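Local coordinates for protein acetyl-CoA acetyltransferase (Bacillus anthracis, PDB 3SS6) that probably catalyses the reversible condensation of two acetyl-CoA molecules to acetoacetyl-CoA, at residues A[27-32]-A[63-68]; A[34-39]-A[255-260]; A[53-58]-A[83-88]. All blocks are in the same frame, centred on the assembly; numbering follows the deposited sequence.

Contact 1. Residues A[27-32]-A[63-68]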
# COMPACT_ATOMS: atom_id res chain seq x y z
N VAL A 27 6.72 10.62 16.85
CA VAL A 27 7.77 11.62 16.66
C VAL A 27 8.68 11.15 15.53
O VAL A 27 9.07 9.98 15.51
CB VAL A 27 8.57 11.82 17.95
CG1 VAL A 27 9.68 12.84 17.76
CG2 VAL A 27 7.63 12.27 19.08
N THR A 28 9.01 12.05 14.60
CA THR A 28 9.93 11.71 13.51
C THR A 28 11.38 11.88 13.95
O THR A 28 11.66 12.48 15.00
CB THR A 28 9.72 12.59 12.25
OG1 THR A 28 10.20 13.92 12.49
CG2 THR A 28 8.25 12.63 11.84
N PRO A 29 12.33 11.35 13.15
CA PRO A 29 13.73 11.50 13.58
C PRO A 29 14.16 12.96 13.70
O PRO A 29 14.87 13.31 14.64
CB PRO A 29 14.52 10.78 12.48
CG PRO A 29 13.56 9.74 11.95
CD PRO A 29 12.20 10.46 11.99
N VAL A 30 13.76 13.81 12.75
CA VAL A 30 14.10 15.23 12.85
C VAL A 30 13.50 15.84 14.11
O VAL A 30 14.19 16.56 14.84
CB VAL A 30 13.68 16.02 11.59
CG1 VAL A 30 13.72 17.54 11.85
CG2 VAL A 30 14.58 15.65 10.41
N GLU A 31 12.24 15.53 14.40
CA GLU A 31 11.59 16.08 15.58
C GLU A 31 12.29 15.66 16.87
O GLU A 31 12.36 16.44 17.83
CB GLU A 31 10.12 15.67 15.62
CG GLU A 31 9.33 16.30 14.49
CD GLU A 31 7.93 15.76 14.38
OE1 GLU A 31 7.66 14.67 14.92
OE2 GLU A 31 7.09 16.42 13.74
N LEU A 32 12.83 14.45 16.86
CA LEU A 32 13.45 13.88 18.05
C LEU A 32 14.85 14.45 18.24
O LEU A 32 15.33 14.60 19.36
CB LEU A 32 13.48 12.35 17.93
CG LEU A 32 14.06 11.54 19.09
CD1 LEU A 32 13.46 12.01 20.43
CD2 LEU A 32 13.76 10.04 18.86
N THR A 63 13.03 9.75 3.09
CA THR A 63 13.08 10.69 1.98
C THR A 63 12.23 11.94 2.21
O THR A 63 12.42 12.95 1.50
CB THR A 63 12.71 10.00 0.64
OG1 THR A 63 11.59 9.14 0.85
CG2 THR A 63 13.88 9.16 0.16
N ASP A 64 11.32 11.89 3.18
CA ASP A 64 10.51 13.06 3.52
C ASP A 64 11.23 14.00 4.50
O ASP A 64 10.73 15.10 4.80
CB ASP A 64 9.08 12.69 3.97
CG ASP A 64 9.03 12.00 5.33
OD1 ASP A 64 10.08 11.70 5.93
OD2 ASP A 64 7.90 11.74 5.80
N GLU A 65 12.41 13.57 4.94
CA GLU A 65 13.27 14.35 5.81
C GLU A 65 14.68 14.05 5.28
O GLU A 65 15.52 13.54 6.00
CB GLU A 65 13.12 13.93 7.27
CG GLU A 65 11.77 14.29 7.86
CD GLU A 65 11.68 14.02 9.34
OE1 GLU A 65 12.52 13.27 9.87
OE2 GLU A 65 10.75 14.56 9.99
N ALA A 66 14.91 14.39 4.02
CA ALA A 66 16.19 14.13 3.35
C ALA A 66 17.36 14.84 4.02
O ALA A 66 17.32 16.00 4.20
CB ALA A 66 16.12 14.50 1.92
N ASN A 67 18.39 14.07 4.30
CA ASN A 67 19.56 14.58 4.99
C ASN A 67 19.08 14.98 6.38
O ASN A 67 18.86 16.09 6.67
CB ASN A 67 20.23 15.75 4.31
CG ASN A 67 21.55 16.09 4.97
OD1 ASN A 67 21.82 15.60 6.00
ND2 ASN A 67 22.33 16.91 4.33
N THR A 68 18.92 13.99 7.23
CA THR A 68 18.41 14.24 8.54
C THR A 68 19.14 15.32 9.31
O THR A 68 18.54 16.09 9.97
CB THR A 68 18.50 12.97 9.42
OG1 THR A 68 18.13 11.84 8.68
CG2 THR A 68 17.68 13.08 10.70
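The carboxylate of Glu65 reaches across to the start of helix 29-43 and uses both oxygens there, lying at a slant to the side chains of Thr28 and Val30. OE2 accepts a hydrogen bond from Thr28 OG1 (2.6 Å) on its syn lone pair. OE1 accepts a hydrogen bond from the backbone N of Val30 at 3.2 Å, again on the syn side but from 32° out of the carboxylate plane. With CG beside its own backbone N (chi1 -68°) and the chain extended beyond it, Glu65 spans the gap between loop and helix and brings its acid group to the first turn, where the N-H groups and the helix dipole would be expected to favour a negative charge. Methyl CG2 of Val30 sits against the same group, 3.2 Å from Glu65 OE1, and also meets CG2 of Thr68 at 4.0 Å. Thr28 OG1 has a second task: it accepts a hydrogen bond from the backbone N of Glu31 at 3.2 Å, while Thr28 N donates to Glu31 OE1 at 3.0 Å from above that carboxylate. Nearby, Asp64 forms salt bridges with Arg62 and with Lys129 of the second subunit, placing the loop beside the subunit interface. Thr28 and Glu31 thus form a capping box at an N-capped helix start, to which Glu65 adds a further acceptor from a distant loop.

Contact 2. Residues A[34-39]-A[255-260]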
# COMPACT_ATOMS: atom_id res chain seq x y z
N VAL A 34 15.84 17.56 17.15
CA VAL A 34 15.81 19.01 17.36
C VAL A 34 16.06 19.49 18.80
O VAL A 34 16.96 20.28 19.03
CB VAL A 34 14.52 19.65 16.76
CG1 VAL A 34 14.29 21.03 17.37
CG2 VAL A 34 14.63 19.73 15.23
N PRO A 35 15.26 19.03 19.78
CA PRO A 35 15.44 19.59 21.12
C PRO A 35 16.78 19.22 21.75
O PRO A 35 17.29 19.96 22.61
CB PRO A 35 14.28 18.99 21.93
CG PRO A 35 13.83 17.80 21.14
CD PRO A 35 14.12 18.10 19.69
N VAL A 36 17.33 18.08 21.34
CA VAL A 36 18.62 17.63 21.85
C VAL A 36 19.76 18.43 21.21
O VAL A 36 20.73 18.80 21.90
CB VAL A 36 18.78 16.10 21.65
CG1 VAL A 36 20.09 15.62 22.23
CG2 VAL A 36 17.62 15.38 22.34
N LEU A 37 19.65 18.71 19.92
CA LEU A 37 20.59 19.62 19.26
C LEU A 37 20.58 20.97 19.97
O LEU A 37 21.63 21.55 20.25
CB LEU A 37 20.19 19.84 17.81
CG LEU A 37 20.43 18.67 16.87
CD1 LEU A 37 19.81 18.95 15.51
CD2 LEU A 37 21.93 18.38 16.74
N GLN A 38 19.38 21.49 20.23
CA GLN A 38 19.25 22.80 20.87
C GLN A 38 19.90 22.86 22.25
O GLN A 38 20.64 23.80 22.55
CB GLN A 38 17.78 23.22 20.94
CG GLN A 38 17.18 23.49 19.56
CD GLN A 38 15.68 23.68 19.60
OE1 GLN A 38 14.99 23.11 20.44
NE2 GLN A 38 15.15 24.48 18.67
N GLU A 39 19.63 21.85 23.07
CA GLU A 39 20.18 21.84 24.43
C GLU A 39 21.69 21.62 24.39
O GLU A 39 22.42 22.22 25.17
CB GLU A 39 19.49 20.79 25.29
CG GLU A 39 20.01 20.73 26.74
CD GLU A 39 19.74 22.00 27.55
OE1 GLU A 39 18.85 22.80 27.18
OE2 GLU A 39 20.43 22.19 28.58
N SER A 255 17.48 10.08 20.70
CA SER A 255 18.55 10.84 20.06
C SER A 255 19.63 11.15 21.08
O SER A 255 19.39 11.10 22.30
CB SER A 255 18.00 12.13 19.45
OG SER A 255 17.43 12.96 20.46
N ALA A 256 20.83 11.45 20.59
CA ALA A 256 21.94 11.78 21.48
C ALA A 256 22.96 12.61 20.72
O ALA A 256 23.26 12.32 19.56
CB ALA A 256 22.59 10.50 22.02
N VAL A 257 23.50 13.64 21.37
CA VAL A 257 24.27 14.66 20.66
C VAL A 257 25.44 15.11 21.53
O VAL A 257 25.28 15.28 22.74
CB VAL A 257 23.36 15.90 20.39
CG1 VAL A 257 24.13 17.03 19.78
CG2 VAL A 257 22.19 15.52 19.45
N LEU A 258 26.62 15.26 20.92
CA LEU A 258 27.77 15.86 21.60
C LEU A 258 28.13 17.16 20.90
O LEU A 258 27.92 17.29 19.69
CB LEU A 258 28.98 14.93 21.53
CG LEU A 258 29.05 13.67 22.40
CD1 LEU A 258 27.89 12.73 22.09
CD2 LEU A 258 30.39 13.01 22.12
N VAL A 259 28.72 18.10 21.64
CA VAL A 259 29.35 19.25 21.00
C VAL A 259 30.86 19.00 21.08
O VAL A 259 31.40 18.76 22.17
CB VAL A 259 29.00 20.59 21.70
CG1 VAL A 259 29.79 21.74 21.06
CG2 VAL A 259 27.49 20.85 21.64
N LEU A 260 31.51 19.03 19.93
CA LEU A 260 32.95 18.80 19.85
C LEU A 260 33.63 20.03 19.28
O LEU A 260 33.06 20.72 18.44
CB LEU A 260 33.26 17.59 18.96
CG LEU A 260 32.63 16.26 19.38
CD1 LEU A 260 31.28 16.00 18.65
CD2 LEU A 260 33.60 15.14 19.10
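Val36 has CG1 anti to its backbone N (chi1 -178°), which sets that methyl against Val257 and leaves CG2 for Ser255. Val257 adopts nearly the same torsion (chi1 175°), and its CG2, beside the backbone N, becomes the point on which the helix residues converge. The two valines lie alongside each other with their branches pointing opposite ways, and Val36 CG1 lies 3.5 Å from Val257 CG2, closer than usual for two carbons. Leu37 leaves the helix pointing away from the strand, yet with CG anti to the carbonyl carbon its CD2 branch comes back to Val257, 3.9 Å from Val257 CG2; Leu37 lies roughly perpendicular to Val257. At the beginning of the strand segment, Val36 CG2 lies 3.1 Å from Ser255 OG, a tight approach without a hydrogen bond. That hydroxyl is instead paired with the carbonyl oxygen of Leu32, one turn earlier in the helix, so a buried polar atom is satisfied within an otherwise apolar interface. The axes of the two short segments pass 7.9 Å apart and run nearly in the same direction, at 22°. This part of helix 29-43 therefore lies along strand 252-262, an inner strand of the large mixed sheet. Val13 of strand 7-19 also touches Val36, and Val114 of strand 112-120 touches both Leu37 and Val257. On the reverse side of the sheet, Ala256 and Leu258 pack against helix 352-370, and Leu258 also meets helix 93-107, giving the helix-sheet-helix layering of the thiolase domain.

Contact 3. Residues A[53-58]-A[83-88]. With K (potassium ion), chain F.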
# COMPACT_ATOMS: atom_id res chain seq x y z
N GLU A 53 29.20 22.37 11.46
CA GLU A 53 28.58 21.21 10.84
C GLU A 53 27.79 20.45 11.90
O GLU A 53 28.18 20.41 13.06
CB GLU A 53 29.68 20.28 10.32
CG GLU A 53 29.22 19.14 9.44
CD GLU A 53 29.29 19.50 7.97
OE1 GLU A 53 30.36 19.34 7.36
OE2 GLU A 53 28.26 19.94 7.44
N VAL A 54 26.67 19.87 11.48
CA VAL A 54 25.94 18.89 12.30
C VAL A 54 26.07 17.56 11.58
O VAL A 54 25.79 17.47 10.39
CB VAL A 54 24.45 19.25 12.41
CG1 VAL A 54 23.66 18.12 13.08
CG2 VAL A 54 24.28 20.58 13.18
N ILE A 55 26.54 16.53 12.28
CA ILE A 55 26.67 15.21 11.66
C ILE A 55 25.88 14.21 12.48
O ILE A 55 26.12 14.06 13.68
CB ILE A 55 28.15 14.76 11.62
CG1 ILE A 55 29.01 15.86 11.02
CG2 ILE A 55 28.29 13.45 10.79
CD1 ILE A 55 30.49 15.49 10.93
N LEU A 56 24.91 13.54 11.86
CA LEU A 56 24.08 12.57 12.58
C LEU A 56 24.16 11.18 11.98
O LEU A 56 24.07 11.01 10.75
CB LEU A 56 22.61 13.00 12.57
CG LEU A 56 22.23 14.27 13.34
CD1 LEU A 56 20.73 14.47 13.27
CD2 LEU A 56 22.68 14.13 14.79
N GLY A 57 24.20 10.18 12.84
CA GLY A 57 24.15 8.79 12.41
C GLY A 57 22.66 8.46 12.40
O GLY A 57 21.95 8.81 13.34
N HIS A 58 22.18 7.84 11.33
CA HIS A 58 20.76 7.49 11.23
C HIS A 58 20.56 6.24 10.38
O HIS A 58 20.86 6.25 9.19
CB HIS A 58 20.02 8.69 10.64
CG HIS A 58 18.53 8.59 10.72
ND1 HIS A 58 17.70 9.42 9.99
CD2 HIS A 58 17.72 7.77 11.43
CE1 HIS A 58 16.44 9.11 10.26
NE2 HIS A 58 16.43 8.12 11.12
N THR A 83 25.73 23.74 8.11
CA THR A 83 25.46 22.64 7.20
C THR A 83 25.40 21.32 7.97
O THR A 83 25.64 21.29 9.16
CB THR A 83 26.54 22.57 6.10
OG1 THR A 83 27.84 22.46 6.69
CG2 THR A 83 26.50 23.86 5.27
N GLY A 84 25.10 20.23 7.28
CA GLY A 84 25.06 18.95 7.96
C GLY A 84 25.07 17.82 6.96
O GLY A 84 24.80 18.02 5.77
N TYR A 85 25.41 16.63 7.45
CA TYR A 85 25.29 15.41 6.65
C TYR A 85 25.04 14.23 7.54
O TYR A 85 25.25 14.30 8.75
CB TYR A 85 26.48 15.17 5.71
CG TYR A 85 27.85 14.89 6.31
CD1 TYR A 85 28.39 13.61 6.29
CD2 TYR A 85 28.64 15.91 6.82
CE1 TYR A 85 29.67 13.35 6.78
CE2 TYR A 85 29.92 15.67 7.32
CZ TYR A 85 30.42 14.38 7.29
OH TYR A 85 31.69 14.13 7.76
N THR A 86 24.54 13.16 6.93
CA THR A 86 23.98 12.06 7.68
C THR A 86 24.72 10.78 7.33
O THR A 86 25.09 10.55 6.16
CB THR A 86 22.46 11.96 7.40
OG1 THR A 86 21.85 13.24 7.64
CG2 THR A 86 21.80 10.95 8.30
N ILE A 87 24.97 9.95 8.34
CA ILE A 87 25.82 8.78 8.19
C ILE A 87 25.08 7.47 8.48
O ILE A 87 24.31 7.38 9.44
CB ILE A 87 27.07 8.90 9.10
CG1 ILE A 87 28.01 9.97 8.53
CG2 ILE A 87 27.78 7.54 9.24
CD1 ILE A 87 29.25 10.20 9.37
N GLN A 88 25.35 6.47 7.65
CA GLN A 88 24.79 5.15 7.86
C GLN A 88 25.92 4.13 7.95
O GLN A 88 26.59 3.85 6.97
CB GLN A 88 23.86 4.75 6.71
CG GLN A 88 22.54 4.04 7.11
CD GLN A 88 22.72 2.61 7.59
OE1 GLN A 88 23.84 2.13 7.73
NE2 GLN A 88 21.62 1.92 7.84
K K F . 32.92 11.35 7.15
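Strands 53-57 and 83-88 run parallel in register, Val54 opposite Gly84 and Leu56 opposite Thr86, joined by backbone hydrogen bonds from Val54 N to Thr83 O at 2.9 Å through to His58 N to Ile87 O at 2.9 Å. On the face carrying Glu53, Ile55, Tyr85 and Ile87, the phenol ring of Tyr85 is the centrepiece. Methyl CG2 of Ile55 stands over the middle of one ring face, 4.2 Å from the centroid, in a CH-pi contact, while Ile55 CD1 follows the ring outward to 3.7 Å from Tyr85 CE2. The same CG2 touches CD1 of Ile87 at 3.7 Å. Glu53 comes to the ring edge, its carboxylate plane turned 87° from the ring. Bent at chi2 (94°), its chain brings OE2 back to Thr83, whose OG1 donates to it at 2.7 Å from above the carboxylate plane. Glu53 OE2 also forms a salt bridge with Arg89 of the second subunit, and OE1 accepts a hydrogen bond from Gln104 NE2. Thr86, on the face with Val54 and Leu56, sets CG2 3.7 Å from His58 CB and bonds through OG1 to Asn67. At the ring's far end, Tyr85 OH binds, at 3.1 Å, a potassium ion whose ligands also include Ser100 and, from the second subunit, Tyr85 and Ser100. The pair forms the two strands of a beta-alpha-beta crossover through helix 68-75, and Thr86 and Gln88 of the strand outermost in this chain extend the sheet antiparallel into the second subunit, a thiolase dimer interface with potassium bound at it.

In the fold
All three contacts belong to the N-terminal thiolase domain. Contacts 1 and 2 use successive parts of helix 29-43, their centres about 15 Å apart, while the centre of contact 3 lies about 12 Å from each. Along the chain the segments of contact 1 alternate with those of both others, and contact 3 is nested inside the long loop closed by contact 2. They also touch: Leu32 O with Ser255 OG, Thr68 OG1 with His58 ND1, and Leu37 with Val54. Contact 2 packs the helix on inner strand 252-262 of the mixed sheet, contact 1 fixes the helix start to a loop, and contact 3 builds the last two strands at one end of this chain's sheet. Contacts 1 and 3 continue to the second subunit.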